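Local coordinates for protein 2-aminomuconic 6-semialdehyde dehydrogenase (Pseudomonas sp., PDB 7BZV) that probably catalyses the NAD+-dependent oxidation of 2-aminomuconic 6-semialdehyde in the breakdown of 2-aminophenol, with the tetramer required for cofactor binding, at residues D401-V406 / L426-R431; G274-L279 / V305-R310; I107-N112 / R449-P454. All blocks are in the same frame, centred on the assembly; numbering follows the deposited sequence.

Interaction 1: D401-V406 / L426-R431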
ATOM      1  N   ASP B 401      -1.479  36.285  19.532  1.00 28.85           N
ATOM      2  CA  ASP B 401      -1.359  37.270  18.467  1.00 28.52           C
ATOM      3  C   ASP B 401      -0.812  36.706  17.168  1.00 40.02           C
ATOM      4  O   ASP B 401      -1.252  37.135  16.108  1.00 38.65           O
ATOM      5  CB  ASP B 401      -0.490  38.446  18.922  1.00 30.62           C
ATOM      6  CG  ASP B 401      -1.137  39.196  20.074  1.00 37.02           C
ATOM      7  OD1 ASP B 401      -2.209  39.763  19.844  1.00 32.74           O
ATOM      8  OD2 ASP B 401      -0.629  39.151  21.208  1.00 34.00           O
ATOM      9  N   SER B 402       0.068  35.721  17.199  1.00 31.74           N
ATOM     10  CA  SER B 402       0.646  35.254  15.954  1.00 28.88           C
ATOM     11  C   SER B 402       0.654  33.733  15.868  1.00 28.72           C
ATOM     12  O   SER B 402       0.579  33.005  16.862  1.00 27.55           O
ATOM     13  CB  SER B 402       2.059  35.824  15.779  1.00 33.83           C
ATOM     14  OG  SER B 402       2.974  35.001  16.461  1.00 34.56           O
ATOM     15  N   GLU B 403       0.710  33.285  14.618  1.00 28.57           N
ATOM     16  CA  GLU B 403       0.741  31.869  14.294  1.00 32.25           C
ATOM     17  C   GLU B 403       1.981  31.191  14.866  1.00 34.48           C
ATOM     18  O   GLU B 403       1.876  30.129  15.476  1.00 26.93           O
ATOM     19  CB  GLU B 403       0.667  31.723  12.770  1.00 34.92           C
ATOM     20  CG  GLU B 403       0.730  30.297  12.254  1.00 33.96           C
ATOM     21  CD  GLU B 403       0.550  30.200  10.732  1.00 31.77           C
ATOM     22  OE1 GLU B 403      -0.351  30.865  10.166  1.00 34.84           O
ATOM     23  OE2 GLU B 403       1.311  29.426  10.110  1.00 36.52           O
ATOM     24  N   SER B 404       3.162  31.786  14.683  1.00 28.03           N
ATOM     25  CA  SER B 404       4.371  31.202  15.264  1.00 31.90           C
ATOM     26  C   SER B 404       4.248  31.095  16.774  1.00 35.93           C
ATOM     27  O   SER B 404       4.618  30.074  17.382  1.00 28.50           O
ATOM     28  CB  SER B 404       5.589  32.052  14.885  1.00 41.51           C
ATOM     29  OG  SER B 404       5.766  32.062  13.492  1.00 81.80           O
ATOM     30  N   GLU B 405       3.730  32.149  17.396  1.00 30.25           N
ATOM     31  CA  GLU B 405       3.526  32.150  18.839  1.00 31.11           C
ATOM     32  C   GLU B 405       2.608  31.017  19.261  1.00 31.11           C
ATOM     33  O   GLU B 405       2.881  30.311  20.233  1.00 29.91           O
ATOM     34  CB  GLU B 405       2.925  33.503  19.270  1.00 31.78           C
ATOM     35  CG  GLU B 405       2.537  33.603  20.735  1.00 34.14           C
ATOM     36  CD  GLU B 405       1.435  34.650  20.999  1.00 34.80           C
ATOM     37  OE1 GLU B 405       1.131  35.472  20.104  1.00 29.40           O
ATOM     38  OE2 GLU B 405       0.890  34.645  22.107  1.00 29.80           O
ATOM     39  N   VAL B 406       1.491  30.837  18.557  1.00 29.73           N
ATOM     40  CA  VAL B 406       0.504  29.919  19.113  1.00 25.62           C
ATOM     41  C   VAL B 406       0.948  28.472  18.886  1.00 28.15           C
ATOM     42  O   VAL B 406       0.651  27.592  19.702  1.00 24.58           O
ATOM     43  CB  VAL B 406      -0.913  30.204  18.560  1.00 24.52           C
ATOM     44  CG1 VAL B 406      -1.045  29.759  17.137  1.00 23.70           C
ATOM     45  CG2 VAL B 406      -1.955  29.525  19.441  1.00 29.61           C
ATOM     46  N   LEU B 426      -6.927  28.396   4.008  1.00 23.39           N
ATOM     47  CA  LEU B 426      -6.442  27.130   3.472  1.00 25.43           C
ATOM     48  C   LEU B 426      -5.036  26.817   3.955  1.00 29.05           C
ATOM     49  O   LEU B 426      -4.792  25.753   4.531  1.00 25.83           O
ATOM     50  CB  LEU B 426      -6.459  27.163   1.945  1.00 22.93           C
ATOM     51  CG  LEU B 426      -5.715  26.040   1.228  1.00 25.01           C
ATOM     52  CD1 LEU B 426      -6.480  24.754   1.415  1.00 20.62           C
ATOM     53  CD2 LEU B 426      -5.560  26.367  -0.229  1.00 26.05           C
ATOM     54  N   SER B 427      -4.076  27.697   3.648  1.00 25.27           N
ATOM     55  CA  SER B 427      -2.685  27.378   3.936  1.00 23.55           C
ATOM     56  C   SER B 427      -2.443  27.288   5.433  1.00 30.37           C
ATOM     57  O   SER B 427      -1.670  26.441   5.906  1.00 24.61           O
ATOM     58  CB  SER B 427      -1.779  28.427   3.309  1.00 28.39           C
ATOM     59  OG  SER B 427      -1.602  28.105   1.940  1.00 31.26           O
ATOM     60  N   ARG B 428      -3.085  28.166   6.192  1.00 26.20           N
ATOM     61  CA  ARG B 428      -2.873  28.157   7.624  1.00 28.46           C
ATOM     62  C   ARG B 428      -3.401  26.880   8.261  1.00 24.08           C
ATOM     63  O   ARG B 428      -2.801  26.373   9.210  1.00 23.17           O
ATOM     64  CB  ARG B 428      -3.542  29.373   8.256  1.00 27.41           C
ATOM     65  CG  ARG B 428      -3.588  29.327   9.758  1.00 37.29           C
ATOM     66  CD  ARG B 428      -4.527  30.401  10.239  1.00 37.81           C
ATOM     67  NE  ARG B 428      -3.885  31.704  10.244  1.00 38.25           N
ATOM     68  CZ  ARG B 428      -4.538  32.872  10.203  1.00 56.08           C
ATOM     69  NH1 ARG B 428      -5.867  32.906  10.104  1.00 49.82           N
ATOM     70  NH2 ARG B 428      -3.857  34.005  10.259  1.00 81.77           N
ATOM     71  N   ALA B 429      -4.560  26.386   7.804  1.00 21.34           N
ATOM     72  CA  ALA B 429      -5.121  25.161   8.349  1.00 29.07           C
ATOM     73  C   ALA B 429      -4.114  24.021   8.270  1.00 24.57           C
ATOM     74  O   ALA B 429      -3.886  23.293   9.251  1.00 22.65           O
ATOM     75  CB  ALA B 429      -6.385  24.785   7.582  1.00 21.85           C
ATOM     76  N   HIS B 430      -3.558  23.817   7.077  1.00 22.43           N
ATOM     77  CA  HIS B 430      -2.640  22.711   6.844  1.00 22.16           C
ATOM     78  C   HIS B 430      -1.314  22.954   7.547  1.00 32.28           C
ATOM     79  O   HIS B 430      -0.787  22.055   8.204  1.00 24.41           O
ATOM     80  CB  HIS B 430      -2.452  22.502   5.338  1.00 22.96           C
ATOM     81  CG  HIS B 430      -3.663  21.921   4.675  1.00 24.41           C
ATOM     82  ND1 HIS B 430      -3.993  20.588   4.759  1.00 23.07           N
ATOM     83  CD2 HIS B 430      -4.667  22.510   3.985  1.00 23.62           C
ATOM     84  CE1 HIS B 430      -5.130  20.374   4.120  1.00 28.81           C
ATOM     85  NE2 HIS B 430      -5.552  21.521   3.620  1.00 21.82           N
ATOM     86  N   ARG B 431      -0.792  24.177   7.483  1.00 27.73           N
ATOM     87  CA  ARG B 431       0.476  24.493   8.152  1.00 25.80           C
ATOM     88  C   ARG B 431       0.417  24.249   9.650  1.00 24.04           C
ATOM     89  O   ARG B 431       1.307  23.625  10.233  1.00 25.81           O
ATOM     90  CB  ARG B 431       0.835  25.972   7.958  1.00 36.21           C
ATOM     91  CG  ARG B 431       1.663  26.335   6.832  1.00 42.70           C
ATOM     92  CD  ARG B 431       2.208  27.779   6.986  1.00 32.07           C
ATOM     93  NE  ARG B 431       1.298  28.785   7.559  1.00 27.38           N
ATOM     94  CZ  ARG B 431       0.596  29.666   6.841  1.00 35.39           C
ATOM     95  NH1 ARG B 431       0.654  29.648   5.511  1.00 35.72           N
ATOM     96  NH2 ARG B 431      -0.157  30.565   7.445  1.00 35.50           N
TER
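Glu403 and Arg431 pair in a side-on, two-bond salt bridge that, together with Arg428, forms a salt-bridge network between the N-terminal parts of two helices of the aldehyde dehydrogenase fold. Arg431 NH2 donates to Glu403 OE1 at 2.7 Å, nearly straight at 172°, and Arg431 NE donates to Glu403 OE2 at 2.6 Å. Both oxygens use their syn lone pairs, and carboxylate and guanidinium lie only 13° from coplanar, so each bond runs close to the planes it joins. The glutamate gets there by stretching out fully, its CG anti to the backbone N (chi1 178°). Arg428 adds less: its NE stands 3.6 Å from Glu403 OE1, a long salt bridge, while its NH1 is paired with Asp265. The remaining Arg431 nitrogen, NH1, donates to the backbone O of Asp486 of a second subunit, which ties the network to the tetramer interface. A leucine in place of Arg431 would probably leave the carboxylate of Glu403 with the long Arg428 contact as its charge partner across these helices and take the donor from that Asp486 carbonyl. Helix 403-411 itself starts with a capping box: Glu405 N donates to Ser402 OG at 3.1 Å, and Glu405 OE1 accepts from one face of its carboxylate both Asp401 N at 2.8 Å and Ser402 N at 3.1 Å.

Interaction 2: G274-L279 / V305-R310; sequences GMMRAL and VALAER
The bent chain of Met276 bridges two widely spaced helices and lies beside an arginine: its CG sits over one face of the Arg310 guanidinium, 4.0 Å from Arg310 NH2. The spacing is measured by the local axes, which approach no closer than 11.2 Å and cross at -64°, so long side chains must do the filling. The bend of Met276 at chi2 (-84°) brings its sulfur against the base of Arg310, with Met276 SD 3.7 Å from Arg310 CB. A second bend, at chi3, turns the terminal methyl toward Leu307, but the modelled approach there is too short for carbon atoms and its details are doubtful. Firmer evidence on that side comes from the other branch of the leucine. Leu307 has its CG anti to the backbone N (chi1 -169°), bringing the branched end toward the other helix, where its CD2 meets Leu279 CD1 tip to tip at 3.9 Å. No hydrogen bond crosses the contact; the polar end of Arg310 is instead engaged by Asp273, one residue before the 274-279 segment. Helix 268-280 belongs to a beta-alpha-beta crossover between parallel strands 258-262 and 290-296: Met275 rests on Ala260 and Ile262 of the first strand, Met275 and Leu279 on Val293 of the second, and helix 297-312 follows that second strand.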
ATOM      1  N   GLY B 274     -18.603  23.266  17.937  1.00 24.40           N
ATOM      2  CA  GLY B 274     -17.559  22.263  18.086  1.00 25.60           C
ATOM      3  C   GLY B 274     -16.797  22.380  19.388  1.00 28.57           C
ATOM      4  O   GLY B 274     -16.504  21.374  20.032  1.00 28.91           O
ATOM      5  N   MET B 275     -16.489  23.600  19.804  1.00 22.97           N
ATOM      6  CA  MET B 275     -15.757  23.805  21.049  1.00 25.60           C
ATOM      7  C   MET B 275     -16.592  23.461  22.275  1.00 28.39           C
ATOM      8  O   MET B 275     -16.041  22.958  23.263  1.00 25.41           O
ATOM      9  CB  MET B 275     -15.253  25.237  21.121  1.00 23.83           C
ATOM     10  CG  MET B 275     -14.037  25.512  20.188  1.00 27.94           C
ATOM     11  SD  MET B 275     -12.674  24.375  20.459  1.00 27.09           S
ATOM     12  CE  MET B 275     -12.316  24.629  22.191  1.00 28.71           C
ATOM     13  N   MET B 276     -17.918  23.684  22.240  1.00 26.69           N
ATOM     14  CA  MET B 276     -18.725  23.223  23.367  1.00 30.04           C
ATOM     15  C   MET B 276     -18.590  21.727  23.556  1.00 28.15           C
ATOM     16  O   MET B 276     -18.573  21.259  24.708  1.00 27.84           O
ATOM     17  CB  MET B 276     -20.199  23.604  23.236  1.00 32.64           C
ATOM     18  CG  MET B 276     -20.289  25.042  23.348  1.00 33.58           C
ATOM     19  SD  MET B 276     -20.345  25.607  25.095  1.00 30.57           S
ATOM     20  CE  MET B 276     -18.691  26.002  25.566  1.00 38.08           C
ATOM     21  N   ARG B 277     -18.439  20.967  22.467  1.00 22.19           N
ATOM     22  CA  ARG B 277     -18.220  19.533  22.630  1.00 28.88           C
ATOM     23  C   ARG B 277     -16.793  19.238  23.102  1.00 27.03           C
ATOM     24  O   ARG B 277     -16.584  18.449  24.037  1.00 27.92           O
ATOM     25  CB  ARG B 277     -18.539  18.821  21.310  1.00 31.14           C
ATOM     26  CG  ARG B 277     -20.044  18.846  20.978  1.00 34.93           C
ATOM     27  CD  ARG B 277     -20.387  18.408  19.557  1.00 35.96           C
ATOM     28  NE  ARG B 277     -19.774  17.141  19.181  1.00 49.00           N
ATOM     29  CZ  ARG B 277     -20.281  15.957  19.477  1.00 47.21           C
ATOM     30  NH1 ARG B 277     -21.428  15.895  20.145  1.00 45.88           N
ATOM     31  NH2 ARG B 277     -19.653  14.849  19.075  1.00 49.28           N
ATOM     32  N   ALA B 278     -15.801  19.854  22.458  1.00 27.13           N
ATOM     33  CA  ALA B 278     -14.397  19.629  22.810  1.00 24.52           C
ATOM     34  C   ALA B 278     -14.129  19.945  24.269  1.00 25.64           C
ATOM     35  O   ALA B 278     -13.196  19.387  24.862  1.00 27.53           O
ATOM     36  CB  ALA B 278     -13.466  20.489  21.945  1.00 25.87           C
ATOM     37  N   LEU B 279     -14.895  20.865  24.845  1.00 24.66           N
ATOM     38  CA  LEU B 279     -14.727  21.225  26.244  1.00 29.37           C
ATOM     39  C   LEU B 279     -15.559  20.355  27.189  1.00 29.48           C
ATOM     40  O   LEU B 279     -15.057  19.973  28.246  1.00 25.79           O
ATOM     41  CB  LEU B 279     -15.093  22.706  26.494  1.00 29.04           C
ATOM     42  CG  LEU B 279     -14.245  23.760  25.767  1.00 34.48           C
ATOM     43  CD1 LEU B 279     -14.830  25.158  25.894  1.00 26.46           C
ATOM     44  CD2 LEU B 279     -12.808  23.750  26.242  1.00 34.58           C
ATOM     45  N   VAL B 305     -17.507  36.045  25.656  1.00 26.88           N
ATOM     46  CA  VAL B 305     -18.897  36.434  25.901  1.00 35.52           C
ATOM     47  C   VAL B 305     -19.840  35.364  25.374  1.00 30.55           C
ATOM     48  O   VAL B 305     -20.767  34.916  26.064  1.00 27.08           O
ATOM     49  CB  VAL B 305     -19.185  37.806  25.262  1.00 28.42           C
ATOM     50  CG1 VAL B 305     -20.691  38.120  25.268  1.00 27.89           C
ATOM     51  CG2 VAL B 305     -18.349  38.918  25.940  1.00 30.06           C
ATOM     52  N   ALA B 306     -19.628  34.948  24.134  1.00 27.54           N
ATOM     53  CA  ALA B 306     -20.541  33.978  23.535  1.00 27.08           C
ATOM     54  C   ALA B 306     -20.424  32.635  24.228  1.00 30.60           C
ATOM     55  O   ALA B 306     -21.429  31.974  24.501  1.00 25.24           O
ATOM     56  CB  ALA B 306     -20.270  33.828  22.035  1.00 29.09           C
ATOM     57  N   LEU B 307     -19.202  32.214  24.544  1.00 28.67           N
ATOM     58  CA  LEU B 307     -19.038  30.919  25.208  1.00 26.24           C
ATOM     59  C   LEU B 307     -19.694  30.908  26.582  1.00 30.84           C
ATOM     60  O   LEU B 307     -20.307  29.906  26.971  1.00 24.72           O
ATOM     61  CB  LEU B 307     -17.562  30.550  25.347  1.00 23.36           C
ATOM     62  CG  LEU B 307     -17.270  29.112  25.783  1.00 30.65           C
ATOM     63  CD1 LEU B 307     -17.533  28.240  24.595  1.00 38.09           C
ATOM     64  CD2 LEU B 307     -15.840  28.951  26.244  1.00 31.80           C
ATOM     65  N   ALA B 308     -19.591  32.002  27.332  1.00 29.41           N
ATOM     66  CA  ALA B 308     -20.261  32.047  28.631  1.00 27.37           C
ATOM     67  C   ALA B 308     -21.779  31.904  28.495  1.00 31.41           C
ATOM     68  O   ALA B 308     -22.421  31.237  29.317  1.00 30.33           O
ATOM     69  CB  ALA B 308     -19.908  33.343  29.360  1.00 31.50           C
ATOM     70  N   GLU B 309     -22.383  32.537  27.486  1.00 26.70           N
ATOM     71  CA  GLU B 309     -23.818  32.335  27.281  1.00 26.47           C
ATOM     72  C   GLU B 309     -24.119  30.896  26.867  1.00 32.00           C
ATOM     73  O   GLU B 309     -25.059  30.280  27.384  1.00 29.21           O
ATOM     74  CB  GLU B 309     -24.339  33.306  26.241  1.00 28.29           C
ATOM     75  CG  GLU B 309     -24.231  34.763  26.598  1.00 29.66           C
ATOM     76  CD  GLU B 309     -24.849  35.137  27.953  1.00 36.88           C
ATOM     77  OE1 GLU B 309     -25.831  34.532  28.391  1.00 33.31           O
ATOM     78  OE2 GLU B 309     -24.333  36.060  28.583  1.00 31.85           O
ATOM     79  N   ARG B 310     -23.315  30.325  25.966  1.00 27.33           N
ATOM     80  CA  ARG B 310     -23.585  28.953  25.539  1.00 34.01           C
ATOM     81  C   ARG B 310     -23.524  27.991  26.722  1.00 35.01           C
ATOM     82  O   ARG B 310     -24.310  27.043  26.809  1.00 34.07           O
ATOM     83  CB  ARG B 310     -22.598  28.516  24.453  1.00 32.93           C
ATOM     84  CG  ARG B 310     -22.851  29.106  23.073  1.00 50.04           C
ATOM     85  CD  ARG B 310     -24.121  28.536  22.416  1.00 56.28           C
ATOM     86  NE  ARG B 310     -24.035  27.090  22.215  1.00 61.10           N
ATOM     87  CZ  ARG B 310     -23.645  26.498  21.082  1.00 64.43           C
ATOM     88  NH1 ARG B 310     -23.310  27.212  20.012  1.00 34.94           N
ATOM     89  NH2 ARG B 310     -23.598  25.176  21.021  1.00 54.35           N
TER

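Interaction 3: I107-N112 / R449-P454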
ATOM      1  N   ILE B 107     -20.030  -0.579  18.813  1.00 32.06           N
ATOM      2  CA  ILE B 107     -20.429  -1.620  17.873  1.00 32.05           C
ATOM      3  C   ILE B 107     -19.619  -1.513  16.590  1.00 28.53           C
ATOM      4  O   ILE B 107     -19.194  -2.522  16.019  1.00 32.67           O
ATOM      5  CB  ILE B 107     -21.933  -1.498  17.574  1.00 40.07           C
ATOM      6  CG1 ILE B 107     -22.775  -1.937  18.771  1.00 41.35           C
ATOM      7  CG2 ILE B 107     -22.320  -2.279  16.322  1.00 34.67           C
ATOM      8  CD1 ILE B 107     -24.245  -1.374  18.696  1.00 35.23           C
ATOM      9  N   ALA B 108     -19.398  -0.281  16.124  1.00 27.68           N
ATOM     10  CA  ALA B 108     -18.716  -0.054  14.858  1.00 28.37           C
ATOM     11  C   ALA B 108     -17.283  -0.538  14.902  1.00 29.39           C
ATOM     12  O   ALA B 108     -16.712  -0.894  13.852  1.00 25.82           O
ATOM     13  CB  ALA B 108     -18.727   1.423  14.489  1.00 31.84           C
ATOM     14  N   ASN B 109     -16.653  -0.520  16.078  1.00 24.22           N
ATOM     15  CA  ASN B 109     -15.297  -1.062  16.155  1.00 21.19           C
ATOM     16  C   ASN B 109     -15.234  -2.472  15.600  1.00 23.29           C
ATOM     17  O   ASN B 109     -14.285  -2.833  14.885  1.00 23.03           O
ATOM     18  CB  ASN B 109     -14.773  -1.036  17.592  1.00 29.16           C
ATOM     19  CG  ASN B 109     -14.361   0.368  18.018  1.00 32.39           C
ATOM     20  OD1 ASN B 109     -13.981   1.167  17.187  1.00 30.94           O
ATOM     21  ND2 ASN B 109     -14.465   0.672  19.302  1.00 26.46           N
ATOM     22  N   PHE B 110     -16.205  -3.308  15.949  1.00 21.04           N
ATOM     23  CA  PHE B 110     -16.148  -4.676  15.459  1.00 21.95           C
ATOM     24  C   PHE B 110     -16.384  -4.744  13.955  1.00 25.83           C
ATOM     25  O   PHE B 110     -15.726  -5.526  13.259  1.00 26.64           O
ATOM     26  CB  PHE B 110     -17.153  -5.503  16.206  1.00 25.36           C
ATOM     27  CG  PHE B 110     -16.691  -5.946  17.551  1.00 25.95           C
ATOM     28  CD1 PHE B 110     -15.765  -6.967  17.676  1.00 25.46           C
ATOM     29  CD2 PHE B 110     -17.203  -5.363  18.699  1.00 29.84           C
ATOM     30  CE1 PHE B 110     -15.355  -7.405  18.919  1.00 26.13           C
ATOM     31  CE2 PHE B 110     -16.808  -5.811  19.958  1.00 29.07           C
ATOM     32  CZ  PHE B 110     -15.884  -6.833  20.068  1.00 25.43           C
ATOM     33  N   ARG B 111     -17.307  -3.932  13.433  1.00 24.97           N
ATOM     34  CA  ARG B 111     -17.547  -3.954  11.985  1.00 23.79           C
ATOM     35  C   ARG B 111     -16.368  -3.391  11.210  1.00 27.72           C
ATOM     36  O   ARG B 111     -16.010  -3.911  10.143  1.00 28.44           O
ATOM     37  CB  ARG B 111     -18.818  -3.165  11.641  1.00 27.78           C
ATOM     38  CG  ARG B 111     -20.040  -3.865  12.135  1.00 28.86           C
ATOM     39  CD  ARG B 111     -21.380  -3.198  11.796  1.00 29.77           C
ATOM     40  NE  ARG B 111     -22.444  -4.082  12.241  1.00 37.51           N
ATOM     41  CZ  ARG B 111     -23.610  -3.679  12.758  1.00 36.95           C
ATOM     42  NH1 ARG B 111     -23.887  -2.393  12.892  1.00 35.92           N
ATOM     43  NH2 ARG B 111     -24.498  -4.582  13.121  1.00 40.71           N
ATOM     44  N   ASN B 112     -15.779  -2.299  11.689  1.00 22.89           N
ATOM     45  CA  ASN B 112     -14.654  -1.707  10.980  1.00 23.77           C
ATOM     46  C   ASN B 112     -13.471  -2.678  10.896  1.00 23.32           C
ATOM     47  O   ASN B 112     -12.794  -2.754   9.867  1.00 21.44           O
ATOM     48  CB  ASN B 112     -14.215  -0.417  11.671  1.00 33.53           C
ATOM     49  CG  ASN B 112     -15.261   0.742  11.555  1.00 65.47           C
ATOM     50  OD1 ASN B 112     -15.052   1.828  12.099  1.00 68.97           O
ATOM     51  ND2 ASN B 112     -16.368   0.499  10.862  1.00 61.09           N
ATOM     52  N   ARG B 449     -13.433  10.256  14.290  1.00 32.65           N
ATOM     53  CA  ARG B 449     -12.493   9.142  14.456  1.00 35.52           C
ATOM     54  C   ARG B 449     -12.645   8.171  13.283  1.00 52.66           C
ATOM     55  O   ARG B 449     -13.583   7.364  13.247  1.00 62.17           O
ATOM     56  CB  ARG B 449     -12.726   8.441  15.800  1.00 35.75           C
ATOM     57  CG  ARG B 449     -12.356   9.254  17.046  1.00 28.87           C
ATOM     58  CD  ARG B 449     -10.858   9.084  17.299  1.00 26.91           C
ATOM     59  NE  ARG B 449     -10.473   7.704  17.636  1.00 36.06           N
ATOM     60  CZ  ARG B 449      -9.727   6.870  16.886  1.00 37.97           C
ATOM     61  NH1 ARG B 449      -9.229   7.175  15.677  1.00 31.95           N
ATOM     62  NH2 ARG B 449      -9.490   5.683  17.363  1.00 33.65           N
ATOM     63  N   ASP B 450     -11.729   8.260  12.315  1.00 60.32           N
ATOM     64  CA  ASP B 450     -11.691   7.332  11.183  1.00 54.62           C
ATOM     65  C   ASP B 450     -10.908   6.093  11.613  1.00 42.78           C
ATOM     66  O   ASP B 450      -9.679   6.122  11.746  1.00 31.22           O
ATOM     67  CB  ASP B 450     -11.077   7.990   9.949  1.00 52.35           C
ATOM     68  CG  ASP B 450     -11.129   7.076   8.685  1.00 48.13           C
ATOM     69  OD1 ASP B 450     -11.171   5.832   8.778  1.00 29.32           O
ATOM     70  OD2 ASP B 450     -11.125   7.597   7.565  1.00 33.11           O
ATOM     71  N   LEU B 451     -11.605   4.994  11.803  1.00 23.98           N
ATOM     72  CA  LEU B 451     -10.988   3.828  12.449  1.00 40.03           C
ATOM     73  C   LEU B 451      -9.948   3.140  11.579  1.00 39.24           C
ATOM     74  O   LEU B 451      -9.344   2.137  12.035  1.00 26.50           O
ATOM     75  CB  LEU B 451     -12.069   2.823  12.853  1.00 47.52           C
ATOM     76  CG  LEU B 451     -13.037   3.307  13.939  1.00 80.44           C
ATOM     77  CD1 LEU B 451     -13.721   2.096  14.585  1.00102.22           C
ATOM     78  CD2 LEU B 451     -12.388   4.164  15.017  1.00104.13           C
ATOM     79  N   ARG B 452      -9.764   3.619  10.336  1.00 31.29           N
ATOM     80  CA  ARG B 452      -8.735   3.091   9.432  1.00 26.56           C
ATOM     81  C   ARG B 452      -7.417   3.844   9.536  1.00 37.41           C
ATOM     82  O   ARG B 452      -6.433   3.441   8.894  1.00 27.11           O
ATOM     83  CB  ARG B 452      -9.208   3.143   7.959  1.00 32.04           C
ATOM     84  CG  ARG B 452     -10.597   2.488   7.794  1.00 47.89           C
ATOM     85  CD  ARG B 452     -11.321   2.850   6.493  1.00 49.91           C
ATOM     86  NE  ARG B 452     -11.580   4.284   6.365  1.00 36.40           N
ATOM     87  CZ  ARG B 452     -12.173   4.835   5.305  1.00 45.62           C
ATOM     88  NH1 ARG B 452     -12.584   4.066   4.299  1.00 41.02           N
ATOM     89  NH2 ARG B 452     -12.334   6.152   5.240  1.00 33.05           N
ATOM     90  N   THR B 453      -7.384   4.937  10.295  1.00 28.58           N
ATOM     91  CA  THR B 453      -6.261   5.846  10.303  1.00 30.59           C
ATOM     92  C   THR B 453      -5.457   5.675  11.580  1.00 29.59           C
ATOM     93  O   THR B 453      -5.997   5.226  12.597  1.00 33.66           O
ATOM     94  CB  THR B 453      -6.744   7.292  10.218  1.00 25.14           C
ATOM     95  OG1 THR B 453      -7.335   7.633  11.488  1.00 28.88           O
ATOM     96  CG2 THR B 453      -7.782   7.520   9.016  1.00 30.12           C
ATOM     97  N   PRO B 454      -4.182   6.094  11.585  1.00 27.79           N
ATOM     98  CA  PRO B 454      -3.320   5.877  12.762  1.00 39.88           C
ATOM     99  C   PRO B 454      -3.693   6.833  13.881  1.00 35.26           C
ATOM    100  O   PRO B 454      -3.879   8.028  13.646  1.00 28.80           O
ATOM    101  CB  PRO B 454      -1.899   6.155  12.238  1.00 53.06           C
ATOM    102  CG  PRO B 454      -2.093   7.076  11.012  1.00 43.62           C
ATOM    103  CD  PRO B 454      -3.438   6.639  10.423  1.00 47.83           C
TER
HETATM  104  O   HOH W   1     -14.519   4.930  11.545  1.00 41.93           O
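Leu451, at the second position of a type I turn running from Asp450 to Thr453, points its side chain at Asn109 and Asn112, one helical turn apart. Its CB lies 3.2 Å from Asn112 OD1, and CG comes similarly near the same oxygen. CD1 reaches deepest, lying between the two amides; its modelled distances to both OD1 atoms are too short and therefore doubtful. The other methyl, CD2, lies 4.0 Å above one face of the Arg449 guanidinium, offset toward the rim. The direct contact holds no hydrogen bond, but a water bridges the segments: it accepts from Leu451 N at 2.9 Å and donates to Arg449 O and, at 3.2 Å, to Asn112 OD1. The turn is stiffened by Asp450, whose OD1 accepts from Arg452 N in an Asx turn and from Arg452 NE in a salt bridge. Asn109 ND2 is bonded to Thr161, on helix 156-169. Through Phe110, directed away from the loop, helix 95-119 packs on helices 62-78, 156-169 and 184-196, and helix 156-169 also reaches the loop joining strands 440-443 and 462-463, its Trp162 packing against both Asn109 and Leu451.

How the interactions relate
From the N terminus, residues 107-112 on helix 95-119 come first, but interaction 3 closes only when the chain returns at 449-454, some 340 residues later. Interactions 2 and 1 both nest inside that long loop and follow one another in series without crossing: 274-279 meets 305-310 after 25 intervening residues, and 401-406 meets 426-431 after 19. Each of these short closures joins two helices in the part built around the seven-stranded sheet; the centres of interactions 1 and 2 are 22 Å apart. Interaction 3, about 30 Å and 28 Å from interactions 1 and 2 between centres, ties the loop leaving that sheet's edge strand 440-443 to helix 95-119, early in the chain.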